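Local coordinates for core protein VP4 (Bluetongue virus, PDB 2JHP), which caps viral messenger RNA as a multifunctional enzyme of the virus core and binds S-adenosyl-L-homocysteine and guanine, at residues V7-N12 with G52-W57; L39-Y44 with R63-I68; W570-I575 with D635-L640. All coordinates share one frame; numbering follows the deposited sequence.

Contact 1 of 3, residues V7-N12 with G52-W57; sequences VLYVTN and GDVSKW
Asn12 and Gly52 mark where the two backbones come nearest, their CA atoms 6.8 Å apart, just past the ends of strands 7-10 and 48-51. These strands are neighbours in a parallel five-stranded sheet with the 2-3-1-4-5 order of nucleoside monophosphate kinases, a likeness of topology alone. Beyond Gly52 the chain turns away in a loop that leads to helix 59-64. It includes a type I beta turn from Val54 to Trp57, closed by Trp57 N on Val54 O at 3.1 Å.

Tyr9 makes the contact. With CG anti to the backbone N (chi1 171°), its ring spans the gap to the loop, and OH donates to the backbone O of Gly52 at 2.8 Å. The C=O...OH angle is 157° and the hydroxyl is tilted 23° from the carbonyl plane, while that oxygen lies at the ring edge, in plane. Val54 approaches from the opposite direction and divides its two methyls along the phenol: CG1 packs on Tyr9 CE1 at 3.5 Å, and CG2 lies 3.5 Å from Tyr9 OH, roughly at right angles to its bond with Gly52 O. Val54 also touches Phe67, which links the loop to strand 67-71.

The loop is further shaped by an Asx turn, in which Asp53 OD1 accepts from Ser55 N at 2.9 Å. Ser55 OG donates to the same oxygen, on its syn lone pair, at 2.7 Å.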
# COMPACT_ATOMS: atom_id res chain seq x y z
N VAL A 7 10.94 -17.45 11.74
CA VAL A 7 11.90 -18.52 11.77
C VAL A 7 12.77 -18.34 10.52
O VAL A 7 12.32 -18.54 9.39
CB VAL A 7 11.22 -19.92 11.82
CG1 VAL A 7 12.25 -21.04 11.76
CG2 VAL A 7 10.37 -20.06 13.08
N LEU A 8 14.01 -17.91 10.74
CA LEU A 8 14.92 -17.64 9.65
C LEU A 8 15.58 -18.95 9.26
O LEU A 8 16.62 -19.35 9.80
CB LEU A 8 15.95 -16.58 10.05
CG LEU A 8 15.44 -15.25 10.61
CD1 LEU A 8 16.62 -14.32 11.02
CD2 LEU A 8 14.52 -14.54 9.61
N TYR A 9 14.93 -19.62 8.31
CA TYR A 9 15.38 -20.92 7.88
C TYR A 9 16.40 -20.82 6.76
O TYR A 9 16.17 -20.17 5.73
CB TYR A 9 14.20 -21.79 7.46
CG TYR A 9 14.61 -23.10 6.80
CD1 TYR A 9 14.74 -24.27 7.55
CD2 TYR A 9 14.87 -23.16 5.43
CE1 TYR A 9 15.13 -25.47 6.95
CE2 TYR A 9 15.25 -24.35 4.82
CZ TYR A 9 15.37 -25.50 5.58
OH TYR A 9 15.75 -26.66 4.97
N VAL A 10 17.53 -21.48 6.97
CA VAL A 10 18.60 -21.53 5.98
C VAL A 10 18.85 -22.96 5.52
O VAL A 10 18.68 -23.91 6.29
CB VAL A 10 19.91 -20.89 6.51
CG1 VAL A 10 19.65 -19.47 6.98
CG2 VAL A 10 20.52 -21.73 7.64
N THR A 11 19.24 -23.11 4.25
CA THR A 11 19.58 -24.42 3.69
C THR A 11 20.97 -24.86 4.12
O THR A 11 21.73 -24.08 4.72
CB THR A 11 19.45 -24.44 2.15
OG1 THR A 11 20.32 -23.46 1.56
CG2 THR A 11 18.02 -24.14 1.73
N ASN A 12 21.31 -26.11 3.82
CA ASN A 12 22.46 -26.78 4.42
C ASN A 12 23.82 -26.13 4.19
O ASN A 12 24.64 -26.07 5.11
CB ASN A 12 22.48 -28.26 4.03
CG ASN A 12 21.36 -29.05 4.67
OD1 ASN A 12 20.51 -29.62 3.99
ND2 ASN A 12 21.34 -29.08 6.00
N GLY A 52 18.13 -27.89 8.53
CA GLY A 52 17.71 -29.30 8.53
C GLY A 52 16.52 -29.52 7.61
O GLY A 52 16.02 -28.56 7.00
N ASP A 53 16.05 -30.76 7.53
CA ASP A 53 14.99 -31.16 6.59
C ASP A 53 13.59 -30.64 6.94
O ASP A 53 13.05 -30.94 8.01
CB ASP A 53 14.99 -32.68 6.42
CG ASP A 53 13.80 -33.19 5.62
OD1 ASP A 53 13.45 -32.55 4.61
OD2 ASP A 53 13.21 -34.22 6.00
N VAL A 54 12.99 -29.87 6.02
CA VAL A 54 11.63 -29.33 6.20
C VAL A 54 10.69 -29.83 5.11
O VAL A 54 9.56 -29.34 4.98
CB VAL A 54 11.59 -27.77 6.20
CG1 VAL A 54 12.15 -27.20 7.51
CG2 VAL A 54 12.31 -27.18 4.98
N SER A 55 11.16 -30.82 4.34
CA SER A 55 10.52 -31.21 3.08
C SER A 55 9.17 -31.91 3.22
O SER A 55 8.44 -32.04 2.23
CB SER A 55 11.48 -32.07 2.26
OG SER A 55 11.61 -33.37 2.84
N LYS A 56 8.83 -32.37 4.43
CA LYS A 56 7.54 -33.02 4.66
C LYS A 56 6.46 -32.05 5.20
O LYS A 56 5.36 -32.47 5.58
CB LYS A 56 7.69 -34.27 5.54
CG LYS A 56 8.05 -34.01 6.99
CD LYS A 56 8.05 -35.31 7.76
CE LYS A 56 7.90 -35.09 9.25
NZ LYS A 56 7.87 -36.40 9.97
N TRP A 57 6.79 -30.76 5.20
CA TRP A 57 5.86 -29.71 5.63
C TRP A 57 5.38 -28.84 4.46
O TRP A 57 6.15 -28.52 3.55
CB TRP A 57 6.49 -28.85 6.72
CG TRP A 57 7.00 -29.66 7.90
CD1 TRP A 57 8.29 -29.76 8.33
CD2 TRP A 57 6.22 -30.48 8.78
NE1 TRP A 57 8.36 -30.58 9.43
CE2 TRP A 57 7.11 -31.04 9.73
CE3 TRP A 57 4.85 -30.79 8.87
CZ2 TRP A 57 6.68 -31.90 10.74
CZ3 TRP A 57 4.43 -31.64 9.88
CH2 TRP A 57 5.33 -32.19 10.80

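Contact 2 of 3, residues L39-Y44 with R63-I68; sequences LENGKY and RGHGFI
Asn41, on helix 34-41, reaches His65 at the Schellman motif that ends helix 59-64. There Gly66, with positive phi, bonds back from its N to Arg63 O at 2.9 Å before the chain enters strand 67-71.

Hydrogen bonding carries the contact, and one nitrogen does the work. Asn41 ND2 donates to the backbone O of His65 at 2.8 Å, with an N-H...O angle of 146°. This oxygen is met in its carbonyl plane, on a lone pair, and lies almost exactly in the amide plane. The same ND2 donates to His65 ND1 at 3.2 Å, and here the N-H...N angle is straighter, 158°. Because ND1 accepts, the imidazole probably carries its proton on NE2. The amide therefore grips backbone and side chain of a single residue, which fixes the rotation of both flat groups, whose planes stand 30° apart. Its other end is satisfied too, since Asn41 OD1 accepts from His5 NE2.

Apolar side chains pack against this buried pair: Trp26 and Val7 touch Asn41, while Ile521 and Ile598 touch the imidazole. Within the pair, the shortest carbon approach to the amide nitrogen is His65 CB, 3.6 Å from Asn41 ND2.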
# COMPACT_ATOMS: atom_id res chain seq x y z
N LEU A 39 5.57 -26.95 19.84
CA LEU A 39 6.16 -26.75 21.17
C LEU A 39 7.62 -26.29 21.11
O LEU A 39 8.08 -25.58 22.01
CB LEU A 39 5.93 -27.94 22.12
CG LEU A 39 6.42 -29.36 21.85
CD1 LEU A 39 7.83 -29.57 22.38
CD2 LEU A 39 5.44 -30.34 22.50
N GLU A 40 8.32 -26.66 20.04
CA GLU A 40 9.69 -26.20 19.85
C GLU A 40 9.79 -24.73 19.47
O GLU A 40 10.50 -23.97 20.12
CB GLU A 40 10.45 -27.05 18.83
CG GLU A 40 11.20 -28.22 19.47
CD GLU A 40 11.99 -27.79 20.69
OE1 GLU A 40 12.63 -26.71 20.65
OE2 GLU A 40 11.97 -28.55 21.69
N ASN A 41 9.08 -24.36 18.42
CA ASN A 41 9.02 -22.97 17.95
C ASN A 41 8.57 -22.00 19.05
O ASN A 41 9.06 -20.88 19.12
CB ASN A 41 8.10 -22.87 16.71
CG ASN A 41 8.37 -21.62 15.86
OD1 ASN A 41 9.30 -20.86 16.13
ND2 ASN A 41 7.55 -21.41 14.84
N GLY A 42 7.67 -22.46 19.92
CA GLY A 42 7.13 -21.62 21.00
C GLY A 42 8.11 -21.24 22.08
O GLY A 42 7.82 -20.38 22.91
N LYS A 43 9.26 -21.92 22.11
CA LYS A 43 10.33 -21.64 23.08
C LYS A 43 11.09 -20.36 22.74
O LYS A 43 11.73 -19.76 23.60
CB LYS A 43 11.32 -22.80 23.17
CG LYS A 43 10.72 -24.09 23.67
CD LYS A 43 11.80 -25.08 24.05
CE LYS A 43 11.26 -26.51 24.16
NZ LYS A 43 10.00 -26.63 24.96
N TYR A 44 11.01 -19.95 21.48
CA TYR A 44 11.81 -18.82 21.00
C TYR A 44 11.07 -17.48 21.08
O TYR A 44 9.94 -17.35 20.62
CB TYR A 44 12.30 -19.10 19.58
CG TYR A 44 13.06 -20.40 19.47
CD1 TYR A 44 12.53 -21.48 18.76
CD2 TYR A 44 14.31 -20.57 20.10
CE1 TYR A 44 13.21 -22.69 18.67
CE2 TYR A 44 15.01 -21.77 20.00
CZ TYR A 44 14.45 -22.83 19.29
OH TYR A 44 15.12 -24.02 19.19
N ARG A 63 4.64 -21.24 6.89
CA ARG A 63 4.33 -19.81 7.04
C ARG A 63 3.60 -19.49 8.35
O ARG A 63 3.82 -18.44 8.95
CB ARG A 63 3.54 -19.29 5.85
CG ARG A 63 4.36 -19.08 4.58
CD ARG A 63 5.42 -18.04 4.71
NE ARG A 63 5.90 -17.66 3.39
CZ ARG A 63 7.12 -17.22 3.11
NH1 ARG A 63 8.04 -17.11 4.07
NH2 ARG A 63 7.45 -16.90 1.86
N GLY A 64 2.76 -20.42 8.79
CA GLY A 64 2.06 -20.29 10.06
C GLY A 64 3.04 -20.33 11.21
O GLY A 64 2.78 -19.79 12.29
N HIS A 65 4.18 -20.97 10.96
CA HIS A 65 5.28 -21.01 11.91
C HIS A 65 6.17 -19.76 11.87
O HIS A 65 7.00 -19.57 12.76
CB HIS A 65 6.14 -22.25 11.67
CG HIS A 65 5.60 -23.48 12.32
ND1 HIS A 65 5.71 -23.70 13.68
CD2 HIS A 65 4.93 -24.54 11.81
CE1 HIS A 65 5.14 -24.85 13.98
NE2 HIS A 65 4.66 -25.39 12.86
N GLY A 66 5.99 -18.94 10.84
CA GLY A 66 6.84 -17.78 10.63
C GLY A 66 8.12 -18.01 9.83
O GLY A 66 9.05 -17.24 9.94
N PHE A 67 8.15 -19.06 9.01
CA PHE A 67 9.31 -19.39 8.17
C PHE A 67 9.63 -18.40 7.06
O PHE A 67 8.73 -17.96 6.32
CB PHE A 67 9.15 -20.77 7.55
CG PHE A 67 9.72 -21.86 8.36
CD1 PHE A 67 9.17 -22.20 9.59
CD2 PHE A 67 10.82 -22.58 7.90
CE1 PHE A 67 9.71 -23.24 10.36
CE2 PHE A 67 11.37 -23.61 8.67
CZ PHE A 67 10.81 -23.94 9.90
N ILE A 68 10.91 -18.05 6.97
CA ILE A 68 11.46 -17.30 5.85
C ILE A 68 12.59 -18.16 5.31
O ILE A 68 13.43 -18.64 6.08
CB ILE A 68 11.97 -15.91 6.30
CG1 ILE A 68 10.78 -14.99 6.59
CG2 ILE A 68 12.92 -15.28 5.24
CD1 ILE A 68 11.19 -13.61 7.21

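Contact 3 of 3, residues W570-I575 with D635-L640; sequences WWFKMI and DSWLEL
Trp637 meets Phe572 through the six-membered half of its indole, and the path from its CB outward shows how the contact builds up. The CA atoms of the two residues are 9.4 Å apart, so side chains alone fill the interval. Trp637 CB points toward helix 568-576, and chi1 of -62° sets CG anti to the carbonyl carbon, putting the six-membered ring against Phe572. Trp637 CB and CG both come within 4.1 Å of Phe572 CE2; CD2, the next atom along the path, is 3.8 Å from it. At CE3 the approach is tightest: Trp637 CE3 stands 3.5 Å from Phe572 CE2 and equally 3.5 Å from Phe572 CD2, bridging that bond of the phenyl ring.

This is side-chain packing between helix 568-576 and helix 635-641, the last helix of the chain. Helix 612-625 joins them, its Leu619 touching both Phe572 and Leu638, and Leu555 of helix 551-561 covers Phe572 as well.

Farther out, Trp637 CZ3 lies 3.9 Å from Phe572 CD2. Trp637 CE3 and CD2 sit at the edge of the phenyl ring, near its plane, yet the rings are inclined by 58° with centroids of Phe572 and the Trp637 six-membered ring 5.4 Å apart; the pair is oblique. Phe569 also meets the indole. On the pyrrole side of Trp637, NE1 donates to the backbone O of Leu458, so the buried N-H is satisfied.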
# COMPACT_ATOMS: atom_id res chain seq x y z
N TRP A 570 -15.39 -16.65 14.52
CA TRP A 570 -15.05 -17.89 13.84
C TRP A 570 -14.53 -18.95 14.83
O TRP A 570 -14.90 -20.12 14.76
CB TRP A 570 -14.04 -17.58 12.74
CG TRP A 570 -13.44 -18.72 12.02
CD1 TRP A 570 -13.81 -20.03 12.09
CD2 TRP A 570 -12.38 -18.66 11.06
NE1 TRP A 570 -13.03 -20.79 11.25
CE2 TRP A 570 -12.14 -19.97 10.61
CE3 TRP A 570 -11.60 -17.60 10.54
CZ2 TRP A 570 -11.16 -20.27 9.67
CZ3 TRP A 570 -10.62 -17.90 9.61
CH2 TRP A 570 -10.41 -19.22 9.18
N TRP A 571 -13.68 -18.51 15.76
CA TRP A 571 -13.13 -19.38 16.80
C TRP A 571 -14.23 -19.97 17.69
O TRP A 571 -14.30 -21.19 17.86
CB TRP A 571 -12.07 -18.64 17.62
CG TRP A 571 -11.12 -19.55 18.32
CD1 TRP A 571 -10.03 -20.16 17.78
CD2 TRP A 571 -11.16 -19.93 19.70
NE1 TRP A 571 -9.39 -20.91 18.74
CE2 TRP A 571 -10.07 -20.79 19.92
CE3 TRP A 571 -12.03 -19.64 20.76
CZ2 TRP A 571 -9.82 -21.37 21.17
CZ3 TRP A 571 -11.78 -20.21 22.00
CH2 TRP A 571 -10.69 -21.06 22.19
N PHE A 572 -15.11 -19.13 18.24
CA PHE A 572 -16.26 -19.61 19.00
C PHE A 572 -17.10 -20.56 18.15
O PHE A 572 -17.69 -21.51 18.68
CB PHE A 572 -17.13 -18.46 19.51
CG PHE A 572 -16.51 -17.66 20.63
CD1 PHE A 572 -15.76 -18.28 21.63
CD2 PHE A 572 -16.70 -16.28 20.70
CE1 PHE A 572 -15.20 -17.54 22.67
CE2 PHE A 572 -16.14 -15.54 21.74
CZ PHE A 572 -15.39 -16.17 22.72
N LYS A 573 -17.17 -20.31 16.85
CA LYS A 573 -17.96 -21.17 15.98
C LYS A 573 -17.27 -22.52 15.78
O LYS A 573 -17.93 -23.55 15.69
CB LYS A 573 -18.27 -20.50 14.64
CG LYS A 573 -19.51 -21.08 13.96
CD LYS A 573 -19.85 -20.42 12.63
CE LYS A 573 -20.92 -21.21 11.88
NZ LYS A 573 -21.08 -20.73 10.47
N MET A 574 -15.94 -22.52 15.77
CA MET A 574 -15.18 -23.75 15.55
C MET A 574 -15.18 -24.63 16.79
O MET A 574 -15.13 -25.86 16.69
CB MET A 574 -13.75 -23.45 15.01
CG MET A 574 -12.67 -23.23 16.04
SD MET A 574 -12.03 -24.75 16.76
CE MET A 574 -12.06 -25.82 15.34
N ILE A 575 -15.25 -23.99 17.96
CA ILE A 575 -15.18 -24.66 19.26
C ILE A 575 -16.46 -25.44 19.57
O ILE A 575 -16.40 -26.63 19.91
CB ILE A 575 -14.86 -23.65 20.41
CG1 ILE A 575 -13.47 -23.02 20.24
CG2 ILE A 575 -15.01 -24.30 21.80
CD1 ILE A 575 -12.30 -23.99 20.30
N ASP A 635 -19.02 -8.47 27.57
CA ASP A 635 -20.45 -8.68 27.77
C ASP A 635 -21.14 -9.04 26.46
O ASP A 635 -22.03 -9.89 26.45
CB ASP A 635 -21.12 -7.45 28.42
CG ASP A 635 -20.68 -7.23 29.87
OD1 ASP A 635 -20.52 -8.22 30.61
OD2 ASP A 635 -20.52 -6.06 30.26
N SER A 636 -20.71 -8.41 25.37
CA SER A 636 -21.24 -8.72 24.04
C SER A 636 -21.05 -10.20 23.69
O SER A 636 -22.00 -10.87 23.30
CB SER A 636 -20.62 -7.81 22.98
OG SER A 636 -21.45 -7.72 21.84
N TRP A 637 -19.82 -10.70 23.84
CA TRP A 637 -19.54 -12.11 23.60
C TRP A 637 -20.12 -12.99 24.70
O TRP A 637 -20.52 -14.12 24.45
CB TRP A 637 -18.03 -12.37 23.47
CG TRP A 637 -17.37 -11.67 22.33
CD1 TRP A 637 -16.56 -10.58 22.41
CD2 TRP A 637 -17.43 -12.03 20.94
NE1 TRP A 637 -16.13 -10.21 21.16
CE2 TRP A 637 -16.63 -11.09 20.24
CE3 TRP A 637 -18.07 -13.04 20.23
CZ2 TRP A 637 -16.47 -11.13 18.86
CZ3 TRP A 637 -17.90 -13.08 18.85
CH2 TRP A 637 -17.11 -12.13 18.18
N LEU A 638 -20.16 -12.46 25.93
CA LEU A 638 -20.75 -13.15 27.07
C LEU A 638 -22.23 -13.41 26.83
O LEU A 638 -22.68 -14.55 26.91
CB LEU A 638 -20.56 -12.35 28.36
CG LEU A 638 -19.21 -12.46 29.08
CD1 LEU A 638 -19.09 -11.34 30.10
CD2 LEU A 638 -19.06 -13.81 29.75
N GLU A 639 -22.96 -12.34 26.51
CA GLU A 639 -24.38 -12.42 26.16
C GLU A 639 -24.64 -13.06 24.79
O GLU A 639 -25.79 -13.20 24.36
CB GLU A 639 -25.05 -11.05 26.26
CG GLU A 639 -25.12 -10.49 27.68
CD GLU A 639 -26.10 -9.33 27.80
OE1 GLU A 639 -27.33 -9.57 27.81
OE2 GLU A 639 -25.63 -8.17 27.91
N LEU A 640 -23.56 -13.43 24.10
CA LEU A 640 -23.66 -14.22 22.87
C LEU A 640 -23.49 -15.71 23.13
O LEU A 640 -24.19 -16.52 22.53
CB LEU A 640 -22.65 -13.74 21.82
CG LEU A 640 -22.71 -14.43 20.45
CD1 LEU A 640 -22.52 -13.42 19.33
CD2 LEU A 640 -21.69 -15.58 20.34

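Contacts 1 and 2 are parts of one sheet and its surroundings: their centres are 12 Å apart and their segments alternate along the chain. Strand 7-10 pairs directly with strand 67-71, as Val7 N lies 2.6 Å from Gly66 O and Val7 O lies 2.8 Å from Ile68 N, both probable hydrogen bonds. Val7 CG2 also packs on Asn41 OD1 at 3.3 Å. Contact 3 stands apart in the helical C-terminal region, with its centre about 37 Å from that of contact 1 and 27 Å from that of contact 2; the nearest atoms are about 18 and 13 Å away. No residue of the three contacts lines a guanine or S-adenosyl-L-homocysteine pocket.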